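Local coordinates for 1H-3-hydroxy-4-oxoquinoline 2,4-dioxygenase (Pseudomonas putida, PDB 3IBT), which cleaves the heterocyclic ring of 3-hydroxy-1H-quinolin-4-one with O2, releasing N-formylanthranilate and carbon monoxide, without using any cofactor, at residues L36-A41 and N159-N164; W130-E135 and F150-E155; E226-A229 and W233-P236; H210-P215 and D219-Q224; D76-I81 and C105-A110. One frame throughout, in Å; residues are numbered along the deposited sequence.

Contact 1: L36-A41 and N159-N164; sequences LFKNLA and NADVLN
Asn39 and Asp161 make the strongest link here. Asn39 ND2 donates to Asp161 OD2 over 2.8 Å, with an N-H...O angle of 160°. The carboxylate oxygen lies close to the amide plane of Asn39. The amide, in contrast, reaches OD2 from above the carboxylate plane, 40° out of it. The bond joins two parts of an alpha/beta-hydrolase fold. Residues 36-41 follow core strand 23-27, and residues 159-164 start helix 160-169, in the helical cap between strands 115-119 and 207-212. The other carboxylate oxygen faces a lysine. Lys38 NZ and Asp161 OD1 form a salt bridge at 3.5 Å, which is weak as a hydrogen bond. Lys38 CG sits between its backbone N and carbonyl carbon (chi1 68°), and the chain then runs out to the carboxylate before bending at its last torsion. Asp161 is thus held by a different neighbour on each oxygen. Asn39 ND2 also makes a weak hydrogen bond to Leu248 O. Packing between the two segments is slight, and the contact lies at the surface. Behind it, Leu36 and Val162 both touch Leu248 of helix 246-249, while Leu40 turns into the core against Leu26 and helix 251-261. Next to the salt bridge, Lys38 NZ is 4.2 Å from Asn164 ND2.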
# COMPACT_ATOMS: atom_id res chain seq x y z
N LEU A 36 -6.00 -3.62 7.83
CA LEU A 36 -4.60 -3.95 7.69
C LEU A 36 -3.82 -3.17 8.75
O LEU A 36 -2.77 -3.61 9.21
CB LEU A 36 -4.08 -3.63 6.29
CG LEU A 36 -2.61 -4.02 5.98
CD1 LEU A 36 -2.36 -5.54 6.14
CD2 LEU A 36 -2.17 -3.59 4.59
N PHE A 37 -4.34 -2.03 9.16
CA PHE A 37 -3.58 -1.15 10.00
C PHE A 37 -3.97 -1.27 11.46
O PHE A 37 -3.61 -0.43 12.26
CB PHE A 37 -3.69 0.31 9.54
CG PHE A 37 -3.16 0.54 8.14
CD1 PHE A 37 -4.04 0.77 7.07
CD2 PHE A 37 -1.79 0.50 7.88
CE1 PHE A 37 -3.57 0.98 5.77
CE2 PHE A 37 -1.30 0.68 6.57
CZ PHE A 37 -2.20 0.93 5.51
N LYS A 38 -4.65 -2.35 11.80
CA LYS A 38 -5.35 -2.38 13.06
C LYS A 38 -4.37 -2.30 14.21
O LYS A 38 -4.70 -1.68 15.25
CB LYS A 38 -6.27 -3.60 13.20
CG LYS A 38 -5.55 -4.94 13.32
CD LYS A 38 -6.58 -6.03 13.58
CE LYS A 38 -5.91 -7.25 14.24
NZ LYS A 38 -6.40 -8.60 13.77
N ASN A 39 -3.18 -2.90 14.00
CA ASN A 39 -2.14 -2.93 15.05
C ASN A 39 -1.31 -1.68 15.02
O ASN A 39 -0.98 -1.15 16.06
CB ASN A 39 -1.23 -4.15 14.96
CG ASN A 39 -1.97 -5.46 15.23
OD1 ASN A 39 -3.01 -5.49 15.92
ND2 ASN A 39 -1.43 -6.56 14.67
N LEU A 40 -1.03 -1.17 13.83
CA LEU A 40 -0.12 -0.04 13.67
C LEU A 40 -0.74 1.34 14.00
O LEU A 40 -0.09 2.22 14.56
CB LEU A 40 0.47 -0.09 12.26
CG LEU A 40 1.06 1.16 11.67
CD1 LEU A 40 2.24 1.59 12.52
CD2 LEU A 40 1.44 0.81 10.31
N ALA A 41 -2.01 1.50 13.66
CA ALA A 41 -2.68 2.77 13.84
C ALA A 41 -2.76 3.20 15.29
O ALA A 41 -2.40 4.33 15.57
CB ALA A 41 -4.05 2.80 13.19
N ASN A 159 1.52 -16.33 13.02
CA ASN A 159 0.90 -15.04 13.39
C ASN A 159 -0.64 -14.89 13.25
O ASN A 159 -1.20 -14.73 12.14
CB ASN A 159 1.63 -13.87 12.75
CG ASN A 159 1.23 -12.51 13.37
OD1 ASN A 159 2.04 -11.79 13.96
ND2 ASN A 159 -0.03 -12.17 13.22
N ALA A 160 -1.31 -14.92 14.42
CA ALA A 160 -2.76 -14.91 14.52
C ALA A 160 -3.37 -13.87 13.58
O ALA A 160 -4.28 -14.20 12.81
CB ALA A 160 -3.18 -14.65 15.94
N ASP A 161 -2.84 -12.65 13.63
CA ASP A 161 -3.36 -11.49 12.91
C ASP A 161 -3.13 -11.53 11.42
O ASP A 161 -3.95 -11.01 10.67
CB ASP A 161 -2.74 -10.19 13.42
CG ASP A 161 -3.01 -9.92 14.90
OD1 ASP A 161 -4.02 -10.45 15.47
OD2 ASP A 161 -2.20 -9.13 15.49
N VAL A 162 -2.01 -12.09 10.98
CA VAL A 162 -1.72 -12.17 9.54
C VAL A 162 -2.59 -13.25 8.94
O VAL A 162 -3.24 -13.04 7.92
CB VAL A 162 -0.24 -12.50 9.27
CG1 VAL A 162 -0.03 -12.79 7.85
CG2 VAL A 162 0.60 -11.35 9.68
N LEU A 163 -2.57 -14.41 9.61
CA LEU A 163 -3.46 -15.52 9.26
C LEU A 163 -4.91 -15.03 9.18
O LEU A 163 -5.59 -15.28 8.20
CB LEU A 163 -3.32 -16.69 10.22
CG LEU A 163 -1.95 -17.37 10.13
CD1 LEU A 163 -1.74 -18.33 11.25
CD2 LEU A 163 -1.83 -18.10 8.84
N ASN A 164 -5.35 -14.29 10.19
CA ASN A 164 -6.73 -13.84 10.18
C ASN A 164 -7.02 -12.98 8.96
O ASN A 164 -8.14 -13.01 8.38
CB ASN A 164 -7.10 -13.04 11.44
CG ASN A 164 -8.56 -12.59 11.40
OD1 ASN A 164 -9.47 -13.40 11.23
ND2 ASN A 164 -8.78 -11.29 11.50

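Contact 2: W130-E135 and F150-E155; sequences WQQLAE and FDEWAE
The amide of Gln132 and the carboxylate of Glu152 are the two flat groups that meet. Their planes are 47° apart, so they neither stack nor lie in one plane. The closest pair as modelled is Gln132 OE1 and Glu152 OE1, at 3.4 Å. Both chains are extended beyond CG and approach at a slant. Glu152 CG is anti to the backbone N (chi1 177°), which points the carboxylate toward helix 127-135. Gln132 differs in its first torsion, with CG anti to the carbonyl carbon (chi1 -47°). The meeting is between long side chains: the CA atoms of Gln132 and Glu152, the nearest pair, are 10.7 Å apart. Helices 127-135 and 142-154 belong to the helical cap that the alpha/beta-hydrolase fold carries after core strand 115-119. The second helix also faces the probable active site. Its Trp153, a substrate-binding residue by similarity, stacks its ring on His244, the probable proton donor and acceptor. The Glu152 side chain is about 7 Å from that of His244. Phe149 fills in nearby, touching Gln132, Leu133 and the ring of Trp153. At the end of the helix, Glu155 OE1 forms a salt bridge with Arg242 NH1.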
# COMPACT_ATOMS: atom_id res chain seq x y z
N TRP A 130 4.63 -12.59 -12.51
CA TRP A 130 3.87 -12.45 -13.74
C TRP A 130 2.87 -13.56 -13.93
O TRP A 130 1.80 -13.34 -14.48
CB TRP A 130 4.81 -12.50 -14.92
CG TRP A 130 5.65 -11.33 -14.99
CD1 TRP A 130 6.99 -11.27 -14.79
CD2 TRP A 130 5.22 -10.03 -15.28
NE1 TRP A 130 7.43 -9.98 -14.95
CE2 TRP A 130 6.35 -9.20 -15.26
CE3 TRP A 130 3.98 -9.47 -15.58
CZ2 TRP A 130 6.28 -7.85 -15.52
CZ3 TRP A 130 3.91 -8.13 -15.84
CH2 TRP A 130 5.05 -7.33 -15.81
N GLN A 131 3.23 -14.77 -13.51
CA GLN A 131 2.30 -15.87 -13.61
C GLN A 131 1.10 -15.67 -12.71
O GLN A 131 -0.04 -15.82 -13.14
CB GLN A 131 2.97 -17.19 -13.28
CG GLN A 131 2.16 -18.40 -13.78
CD GLN A 131 2.96 -19.68 -13.76
OE1 GLN A 131 3.79 -19.89 -12.86
NE2 GLN A 131 2.74 -20.55 -14.76
N GLN A 132 1.36 -15.34 -11.46
CA GLN A 132 0.31 -15.24 -10.45
C GLN A 132 -0.63 -14.10 -10.79
O GLN A 132 -1.82 -14.13 -10.44
CB GLN A 132 0.90 -15.00 -9.08
CG GLN A 132 2.06 -15.90 -8.69
CD GLN A 132 2.50 -15.64 -7.26
OE1 GLN A 132 3.49 -14.95 -7.02
NE2 GLN A 132 1.71 -16.14 -6.31
N LEU A 133 -0.11 -13.09 -11.48
CA LEU A 133 -0.96 -12.05 -12.00
C LEU A 133 -1.88 -12.59 -13.09
O LEU A 133 -3.04 -12.14 -13.25
CB LEU A 133 -0.14 -10.87 -12.47
CG LEU A 133 0.57 -10.17 -11.32
CD1 LEU A 133 1.40 -9.08 -11.91
CD2 LEU A 133 -0.39 -9.60 -10.27
N ALA A 134 -1.42 -13.58 -13.84
CA ALA A 134 -2.28 -14.20 -14.84
C ALA A 134 -3.25 -15.18 -14.17
O ALA A 134 -4.45 -15.08 -14.38
CB ALA A 134 -1.46 -14.87 -15.91
N GLU A 135 -2.74 -16.11 -13.36
CA GLU A 135 -3.62 -17.02 -12.61
C GLU A 135 -4.75 -16.20 -12.01
O GLU A 135 -5.93 -16.47 -12.23
CB GLU A 135 -2.85 -17.73 -11.50
CG GLU A 135 -2.33 -19.10 -11.89
CD GLU A 135 -0.91 -19.37 -11.36
OE1 GLU A 135 -0.55 -18.88 -10.26
OE2 GLU A 135 -0.13 -20.07 -12.06
N PHE A 150 -1.30 -16.07 -1.31
CA PHE A 150 -1.44 -16.32 0.12
C PHE A 150 -0.37 -17.26 0.64
O PHE A 150 0.31 -16.93 1.60
CB PHE A 150 -2.79 -16.93 0.45
CG PHE A 150 -3.97 -16.00 0.28
CD1 PHE A 150 -3.80 -14.64 0.02
CD2 PHE A 150 -5.27 -16.48 0.44
CE1 PHE A 150 -4.92 -13.79 -0.11
CE2 PHE A 150 -6.37 -15.65 0.32
CZ PHE A 150 -6.20 -14.30 0.05
N ASP A 151 -0.23 -18.42 -0.00
CA ASP A 151 0.74 -19.42 0.44
C ASP A 151 2.10 -18.75 0.56
O ASP A 151 2.86 -18.98 1.51
CB ASP A 151 0.80 -20.59 -0.55
CG ASP A 151 -0.46 -21.50 -0.50
OD1 ASP A 151 -0.58 -22.31 0.45
OD2 ASP A 151 -1.32 -21.44 -1.42
N GLU A 152 2.38 -17.87 -0.41
CA GLU A 152 3.63 -17.14 -0.46
C GLU A 152 3.69 -16.06 0.61
O GLU A 152 4.47 -16.15 1.56
CB GLU A 152 3.82 -16.53 -1.84
CG GLU A 152 5.09 -15.68 -1.94
CD GLU A 152 5.30 -15.10 -3.34
OE1 GLU A 152 5.26 -15.88 -4.33
OE2 GLU A 152 5.51 -13.86 -3.45
N TRP A 153 2.86 -15.04 0.45
CA TRP A 153 2.73 -13.97 1.42
C TRP A 153 2.78 -14.42 2.89
O TRP A 153 3.43 -13.76 3.75
CB TRP A 153 1.44 -13.20 1.14
CG TRP A 153 1.53 -12.35 -0.13
CD1 TRP A 153 2.67 -12.01 -0.81
CD2 TRP A 153 0.45 -11.71 -0.81
NE1 TRP A 153 2.36 -11.21 -1.88
CE2 TRP A 153 1.01 -11.00 -1.91
CE3 TRP A 153 -0.94 -11.65 -0.60
CZ2 TRP A 153 0.23 -10.25 -2.82
CZ3 TRP A 153 -1.71 -10.90 -1.49
CH2 TRP A 153 -1.12 -10.22 -2.58
N ALA A 154 2.11 -15.55 3.18
CA ALA A 154 2.07 -16.06 4.56
C ALA A 154 3.35 -16.69 5.06
O ALA A 154 3.62 -16.65 6.23
CB ALA A 154 0.93 -17.03 4.76
N GLU A 155 4.13 -17.30 4.17
CA GLU A 155 5.26 -18.15 4.56
C GLU A 155 4.95 -19.04 5.76
O GLU A 155 3.85 -19.55 5.84
CB GLU A 155 6.50 -17.32 4.76
CG GLU A 155 7.73 -18.09 4.33
CD GLU A 155 8.72 -18.31 5.45
OE1 GLU A 155 9.90 -18.60 5.15
OE2 GLU A 155 8.35 -18.16 6.64

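Contact 3: E226-A229 and W233-P236. Unlike the reference sequence in segment 226-229: Glu226 (reference Asp).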
# COMPACT_ATOMS: atom_id res chain seq x y z
N GLU A 226 22.07 -1.47 -2.50
CA GLU A 226 22.80 -0.97 -3.66
C GLU A 226 22.12 0.16 -4.41
O GLU A 226 22.78 1.11 -4.79
CB GLU A 226 23.18 -2.10 -4.60
CG GLU A 226 24.37 -2.92 -4.11
CD GLU A 226 24.56 -4.13 -4.98
OE1 GLU A 226 23.58 -4.46 -5.69
OE2 GLU A 226 25.67 -4.73 -5.02
N PHE A 227 20.80 0.07 -4.62
CA PHE A 227 20.11 1.18 -5.21
C PHE A 227 20.32 2.42 -4.40
O PHE A 227 20.62 3.50 -4.92
CB PHE A 227 18.64 0.92 -5.28
CG PHE A 227 17.93 1.88 -6.16
CD1 PHE A 227 17.03 2.82 -5.62
CD2 PHE A 227 18.19 1.89 -7.54
CE1 PHE A 227 16.39 3.74 -6.46
CE2 PHE A 227 17.54 2.81 -8.40
CZ PHE A 227 16.65 3.73 -7.85
N ALA A 228 20.18 2.24 -3.09
CA ALA A 228 20.30 3.33 -2.13
C ALA A 228 21.71 3.94 -2.11
O ALA A 228 21.88 5.14 -1.85
CB ALA A 228 19.91 2.86 -0.80
N ALA A 229 22.72 3.14 -2.41
CA ALA A 229 24.07 3.67 -2.38
C ALA A 229 24.29 4.58 -3.60
O ALA A 229 25.22 5.38 -3.64
CB ALA A 229 25.04 2.54 -2.38
N TRP A 233 17.80 9.66 -2.34
CA TRP A 233 16.41 9.89 -2.03
C TRP A 233 15.76 8.56 -1.61
O TRP A 233 14.54 8.54 -1.30
CB TRP A 233 15.68 10.49 -3.24
CG TRP A 233 15.88 9.72 -4.50
CD1 TRP A 233 16.85 9.93 -5.43
CD2 TRP A 233 15.11 8.61 -4.96
NE1 TRP A 233 16.74 9.01 -6.46
CE2 TRP A 233 15.69 8.18 -6.20
CE3 TRP A 233 14.00 7.92 -4.47
CZ2 TRP A 233 15.19 7.11 -6.94
CZ3 TRP A 233 13.50 6.84 -5.22
CH2 TRP A 233 14.09 6.46 -6.45
N PHE A 234 16.55 7.47 -1.60
CA PHE A 234 16.04 6.12 -1.27
C PHE A 234 16.61 5.56 0.04
O PHE A 234 17.80 5.74 0.36
CB PHE A 234 16.19 5.16 -2.47
CG PHE A 234 15.41 3.86 -2.35
CD1 PHE A 234 14.05 3.82 -2.55
CD2 PHE A 234 16.05 2.67 -2.08
CE1 PHE A 234 13.32 2.62 -2.41
CE2 PHE A 234 15.33 1.48 -1.98
CZ PHE A 234 13.97 1.46 -2.13
N HIS A 235 15.74 4.94 0.82
CA HIS A 235 15.98 4.58 2.20
C HIS A 235 15.22 3.27 2.49
O HIS A 235 14.09 3.28 3.02
CB HIS A 235 15.44 5.67 3.12
CG HIS A 235 16.00 7.03 2.86
ND1 HIS A 235 17.30 7.37 3.16
CD2 HIS A 235 15.45 8.14 2.33
CE1 HIS A 235 17.53 8.62 2.82
NE2 HIS A 235 16.42 9.11 2.31
N PRO A 236 15.85 2.14 2.15
CA PRO A 236 15.24 0.86 2.49
C PRO A 236 15.33 0.63 4.02
O PRO A 236 16.27 1.11 4.67
CB PRO A 236 16.09 -0.13 1.73
CG PRO A 236 17.36 0.57 1.42
CD PRO A 236 17.18 2.02 1.54
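Ala228, near the end of helix 218-230, comes within 5.2 Å of Phe234, CA to CA, where the chain turns back into strand 234-238. Phe227, one residue earlier, carries the aromatic part of the contact. Its CG is anti to the backbone N (chi1 -166°), and the ring swings over to the strand. There it turns an edge to the face of Phe234 in a T-shaped pair, with centroids 5.4 Å apart and planes at 81°. Phe227 CD1 leads that edge, 3.7 Å from Phe234 CD2. The next edge atom, Phe227 CE1, meets Trp233 CH2 at 3.6 Å. The indole is steeply inclined to the phenyl ring, with their six-membered rings 5.6 Å apart between centroids. Phe227, Trp233 and Phe234 together form an aromatic cluster. It sits on the second half of the beta-alpha-beta unit made by strand 207-212, helix 218-230 and strand 234-238. The last of these strands is the outermost on its side of the sheet within this chain. Ala228 CB lies at the edge of the Phe234 ring and 3.7 Å from Pro236 CD. Beyond the cluster, His231 stacks on Phe227, and Met199 of helix 195-200 touches both Trp233 and Phe234.

Contact 4: H210-P215 and D219-Q224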
# COMPACT_ATOMS: atom_id res chain seq x y z
N HIS A 210 11.36 2.70 2.01
CA HIS A 210 10.75 1.39 1.80
C HIS A 210 10.96 0.46 2.98
O HIS A 210 12.09 -0.01 3.21
CB HIS A 210 11.33 0.71 0.54
CG HIS A 210 10.58 -0.54 0.15
ND1 HIS A 210 11.21 -1.65 -0.35
CD2 HIS A 210 9.26 -0.84 0.20
CE1 HIS A 210 10.31 -2.59 -0.61
NE2 HIS A 210 9.11 -2.12 -0.28
N ILE A 211 9.88 0.20 3.71
CA ILE A 211 9.83 -0.80 4.79
C ILE A 211 9.35 -2.13 4.23
O ILE A 211 8.43 -2.16 3.44
CB ILE A 211 8.87 -0.35 5.91
CG1 ILE A 211 9.35 0.96 6.54
CG2 ILE A 211 8.81 -1.39 7.00
CD1 ILE A 211 8.24 1.72 7.30
N TYR A 212 9.93 -3.24 4.61
CA TYR A 212 9.63 -4.47 3.90
C TYR A 212 10.31 -5.67 4.54
O TYR A 212 11.46 -5.56 5.06
CB TYR A 212 10.12 -4.36 2.47
CG TYR A 212 11.61 -4.58 2.37
CD1 TYR A 212 12.12 -5.83 2.08
CD2 TYR A 212 12.50 -3.55 2.61
CE1 TYR A 212 13.50 -6.05 2.02
CE2 TYR A 212 13.89 -3.76 2.53
CZ TYR A 212 14.38 -5.02 2.24
OH TYR A 212 15.72 -5.27 2.17
N SER A 213 9.61 -6.80 4.52
CA SER A 213 10.20 -8.07 4.98
C SER A 213 10.37 -9.07 3.84
O SER A 213 11.32 -9.85 3.80
CB SER A 213 9.32 -8.67 6.05
OG SER A 213 9.00 -7.69 7.04
N GLN A 214 9.46 -9.01 2.89
CA GLN A 214 9.39 -9.97 1.78
C GLN A 214 9.71 -9.28 0.44
O GLN A 214 9.54 -8.05 0.30
CB GLN A 214 7.96 -10.55 1.76
CG GLN A 214 8.04 -11.99 1.54
CD GLN A 214 6.71 -12.65 1.47
OE1 GLN A 214 6.23 -13.16 2.49
NE2 GLN A 214 6.13 -12.72 0.26
N PRO A 215 10.15 -10.02 -0.58
CA PRO A 215 10.48 -11.39 -0.75
C PRO A 215 11.74 -11.78 0.04
O PRO A 215 12.64 -10.95 0.30
CB PRO A 215 10.69 -11.50 -2.25
CG PRO A 215 10.97 -10.13 -2.68
CD PRO A 215 10.30 -9.24 -1.82
N ASP A 219 19.52 -11.73 -2.29
CA ASP A 219 19.80 -10.89 -3.47
C ASP A 219 19.05 -9.55 -3.43
O ASP A 219 19.67 -8.48 -3.67
CB ASP A 219 19.47 -11.60 -4.77
CG ASP A 219 20.44 -12.74 -5.12
OD1 ASP A 219 21.59 -12.81 -4.55
OD2 ASP A 219 20.04 -13.56 -5.99
N TYR A 220 17.73 -9.64 -3.14
CA TYR A 220 16.79 -8.53 -3.11
C TYR A 220 17.15 -7.54 -2.03
O TYR A 220 17.10 -6.33 -2.25
CB TYR A 220 15.38 -9.07 -2.83
CG TYR A 220 14.23 -8.08 -3.02
CD1 TYR A 220 13.68 -7.85 -4.30
CD2 TYR A 220 13.65 -7.40 -1.93
CE1 TYR A 220 12.60 -6.97 -4.50
CE2 TYR A 220 12.56 -6.49 -2.12
CZ TYR A 220 12.05 -6.30 -3.41
OH TYR A 220 11.02 -5.42 -3.63
N ARG A 221 17.47 -8.03 -0.84
CA ARG A 221 17.89 -7.15 0.22
C ARG A 221 19.13 -6.39 -0.25
O ARG A 221 19.23 -5.20 -0.05
CB ARG A 221 18.16 -7.95 1.49
CG ARG A 221 16.95 -8.73 2.01
CD ARG A 221 17.34 -9.57 3.22
NE ARG A 221 16.27 -10.48 3.61
CZ ARG A 221 16.28 -11.79 3.35
NH1 ARG A 221 17.32 -12.32 2.70
NH2 ARG A 221 15.27 -12.57 3.73
N GLN A 222 20.05 -7.09 -0.92
CA GLN A 222 21.26 -6.49 -1.45
C GLN A 222 20.97 -5.48 -2.58
O GLN A 222 21.63 -4.43 -2.70
CB GLN A 222 22.14 -7.60 -1.97
CG GLN A 222 23.56 -7.22 -2.21
CD GLN A 222 24.16 -6.43 -1.08
OE1 GLN A 222 24.59 -5.31 -1.29
NE2 GLN A 222 24.21 -7.01 0.12
N LEU A 223 20.01 -5.80 -3.43
CA LEU A 223 19.62 -4.89 -4.49
C LEU A 223 19.21 -3.52 -3.93
O LEU A 223 19.43 -2.51 -4.57
CB LEU A 223 18.43 -5.46 -5.27
CG LEU A 223 17.84 -4.55 -6.35
CD1 LEU A 223 18.51 -4.83 -7.69
CD2 LEU A 223 16.27 -4.58 -6.46
N GLN A 224 18.63 -3.47 -2.73
CA GLN A 224 18.15 -2.17 -2.29
C GLN A 224 19.30 -1.42 -1.67
O GLN A 224 19.47 -0.22 -1.92
CB GLN A 224 16.94 -2.25 -1.35
CG GLN A 224 15.68 -2.74 -2.06
CD GLN A 224 14.47 -2.81 -1.11
OE1 GLN A 224 14.13 -3.87 -0.60
NE2 GLN A 224 13.84 -1.66 -0.84
O HOH W 1 9.10 -6.06 -1.43
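Tyr220 is the first residue of helix segment 219-224 to touch residues 210-215. Pro215, which follows a cis peptide bond, lies over the centre of its ring. This is a CH-pi contact, with Pro215 CG 3.7 Å from the Tyr220 centroid. Tyr212 CE1 comes to the edge of the same ring. The hydroxyl of Tyr220 is hydrogen-bonded to Leu123 N, and a water 3.0 Å from Tyr220 OH links it to Gln214 O. Arg221 follows, and its aliphatic part meets the edge of Tyr212; Arg221 CG is 3.7 Å from Tyr212 OH. One turn on from Tyr220, Gln224 extends fully toward the strand and divides its amide between two rings. Gln224 NE2 donates to His210 ND1 over 2.7 Å, in the imidazole plane but with a bent angle of 136°. Gln224 OE1 lies over one face of Tyr212, 3.1 Å from Tyr212 CZ. His210 NE2 is hydrogen-bonded to Trp121 N. The strand and helix run nearly antiparallel, at 165°, as the first half of a beta-alpha-beta crossover. In classical alpha/beta-hydrolases the loop after this strand carries the catalytic acid; here Ser213 N and Gln214 N instead hydrogen-bond to OD1 of Asp120, which probably raises the basicity of the active-site histidine.

Contact 5: D76-I81 and C105-A110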
# COMPACT_ATOMS: atom_id res chain seq x y z
N ASP A 76 -9.44 9.78 -6.33
CA ASP A 76 -10.12 9.58 -5.06
C ASP A 76 -9.42 10.35 -3.92
O ASP A 76 -9.98 11.29 -3.34
CB ASP A 76 -10.16 8.07 -4.72
CG ASP A 76 -11.02 7.28 -5.69
OD1 ASP A 76 -11.77 8.12 -6.60
OD2 ASP A 76 -11.04 5.90 -5.49
N LEU A 77 -8.20 9.94 -3.62
CA LEU A 77 -7.47 10.51 -2.52
C LEU A 77 -7.24 12.02 -2.67
O LEU A 77 -7.15 12.72 -1.66
CB LEU A 77 -6.13 9.78 -2.37
CG LEU A 77 -5.57 9.51 -0.97
CD1 LEU A 77 -4.13 9.19 -1.18
CD2 LEU A 77 -5.68 10.67 0.01
N LEU A 78 -7.11 12.51 -3.90
CA LEU A 78 -6.90 13.94 -4.13
C LEU A 78 -8.18 14.78 -3.84
O LEU A 78 -8.15 15.92 -3.35
CB LEU A 78 -6.41 14.18 -5.55
CG LEU A 78 -4.98 13.77 -5.89
CD1 LEU A 78 -4.79 13.98 -7.38
CD2 LEU A 78 -3.95 14.58 -5.15
N ALA A 79 -9.32 14.16 -4.14
CA ALA A 79 -10.61 14.70 -3.82
C ALA A 79 -10.88 14.51 -2.30
O ALA A 79 -11.90 15.02 -1.77
CB ALA A 79 -11.65 14.01 -4.66
N PHE A 80 -9.97 13.79 -1.61
CA PHE A 80 -10.08 13.57 -0.16
C PHE A 80 -9.46 14.74 0.59
O PHE A 80 -10.19 15.55 1.17
CB PHE A 80 -9.42 12.26 0.26
CG PHE A 80 -10.29 11.43 1.13
CD1 PHE A 80 -11.47 10.87 0.62
CD2 PHE A 80 -9.96 11.23 2.47
CE1 PHE A 80 -12.30 10.11 1.41
CE2 PHE A 80 -10.78 10.46 3.28
CZ PHE A 80 -11.96 9.89 2.74
N ILE A 81 -8.13 14.82 0.56
CA ILE A 81 -7.34 15.95 1.08
C ILE A 81 -8.01 17.35 0.93
O ILE A 81 -7.99 18.17 1.88
CB ILE A 81 -5.88 15.99 0.46
CG1 ILE A 81 -5.86 16.53 -0.99
CG2 ILE A 81 -5.14 14.58 0.54
CD1 ILE A 81 -5.79 18.08 -1.13
N CYS A 105 2.48 11.83 -5.09
CA CYS A 105 3.73 12.57 -4.95
C CYS A 105 4.07 13.27 -6.25
O CYS A 105 4.73 14.31 -6.24
CB CYS A 105 4.88 11.67 -4.56
SG CYS A 105 4.91 11.22 -2.81
N GLU A 106 3.63 12.68 -7.36
CA GLU A 106 3.89 13.24 -8.68
C GLU A 106 2.84 14.27 -9.09
O GLU A 106 3.17 15.22 -9.80
CB GLU A 106 3.99 12.14 -9.75
CG GLU A 106 4.67 12.58 -11.08
CD GLU A 106 4.37 11.65 -12.28
OE1 GLU A 106 3.97 10.49 -12.05
OE2 GLU A 106 4.55 12.07 -13.45
N GLN A 107 1.59 14.07 -8.65
CA GLN A 107 0.49 14.96 -9.03
C GLN A 107 0.58 16.27 -8.29
O GLN A 107 0.61 17.33 -8.90
CB GLN A 107 -0.89 14.30 -8.87
CG GLN A 107 -1.32 13.39 -10.06
CD GLN A 107 -2.85 13.14 -10.14
OE1 GLN A 107 -3.30 11.99 -10.21
NE2 GLN A 107 -3.64 14.22 -10.13
N LEU A 108 0.65 16.20 -6.96
CA LEU A 108 1.02 17.32 -6.08
C LEU A 108 2.53 17.60 -6.15
O LEU A 108 3.26 16.86 -6.81
CB LEU A 108 0.67 16.96 -4.65
CG LEU A 108 -0.77 17.03 -4.12
CD1 LEU A 108 -1.88 16.60 -5.10
CD2 LEU A 108 -0.82 16.18 -2.87
N GLY A 109 3.00 18.65 -5.46
CA GLY A 109 4.45 18.94 -5.46
C GLY A 109 5.37 17.79 -4.99
O GLY A 109 4.89 16.76 -4.53
N ALA A 110 6.68 17.94 -5.14
CA ALA A 110 7.59 17.29 -4.20
C ALA A 110 7.69 18.29 -3.07
O ALA A 110 7.53 17.97 -1.90
CB ALA A 110 8.93 17.07 -4.80
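Leu78 meets Gln107 and Leu108 with its two methyl groups. CD1 lies against the amide end of Gln107, with Leu78 CD1 3.5 Å from Gln107 CD. CD2 faces the branched end of Leu108, and Leu78 CD2 is 4.1 Å from Leu108 CG. The methyl-to-methyl spacing in this pair is modelled too tightly to be trusted. The two leucines come from opposite directions and meet through their branched ends. Leu78 CG is anti to the carbonyl carbon (chi1 -72°), which aims the fork of the side chain at the other helix. No hydrogen bond joins the segments. The nearest backbones, at Leu78 and Leu108, are 8.8 Å apart, CA to CA. In the alpha/beta-hydrolase fold, helices 70-83 and 97-107 precede and follow strand 89-94, and the contact lies between the first of these helices and the C-terminal end of the second. Helix 97-107 comes just after Ser95, a substrate-binding residue by similarity, but the contact is at its far end, away from the annotated sites. The strand lies beneath both partners. Ile81 and Leu108 each touch its Phe89, and Leu77 touches Met91. Phe25 of strand 23-27 receives Leu77, Phe80 and Ile81. Gln107 OE1 makes a weak hydrogen bond to Gln75 NE2, one turn before Leu78. Farther out, Asp76 OD1 is in a salt bridge with Arg56, and Glu106 OE1 with Arg198.

Overall arrangement
Contacts 3 and 4 are neighbours, with centres 11 Å apart. They share helix 218-230, and their strands lie side by side in the sheet, where His235 O and His210 N are 3.0 Å apart, probably hydrogen-bonded. Contact 4 also reaches contact 2, about 17 Å away between centres, because Gln214 packs on Glu152 and Trp153. This junction lies beside Asp120 and His244, the probable catalytic pair. Contact 1 is about 20 Å from contact 2, centre to centre; helices 142-154 and 160-169 follow each other in the cap. Contact 5 stands apart, about 30 Å from contact 2 between centres, on the opposite side of the chain's centre.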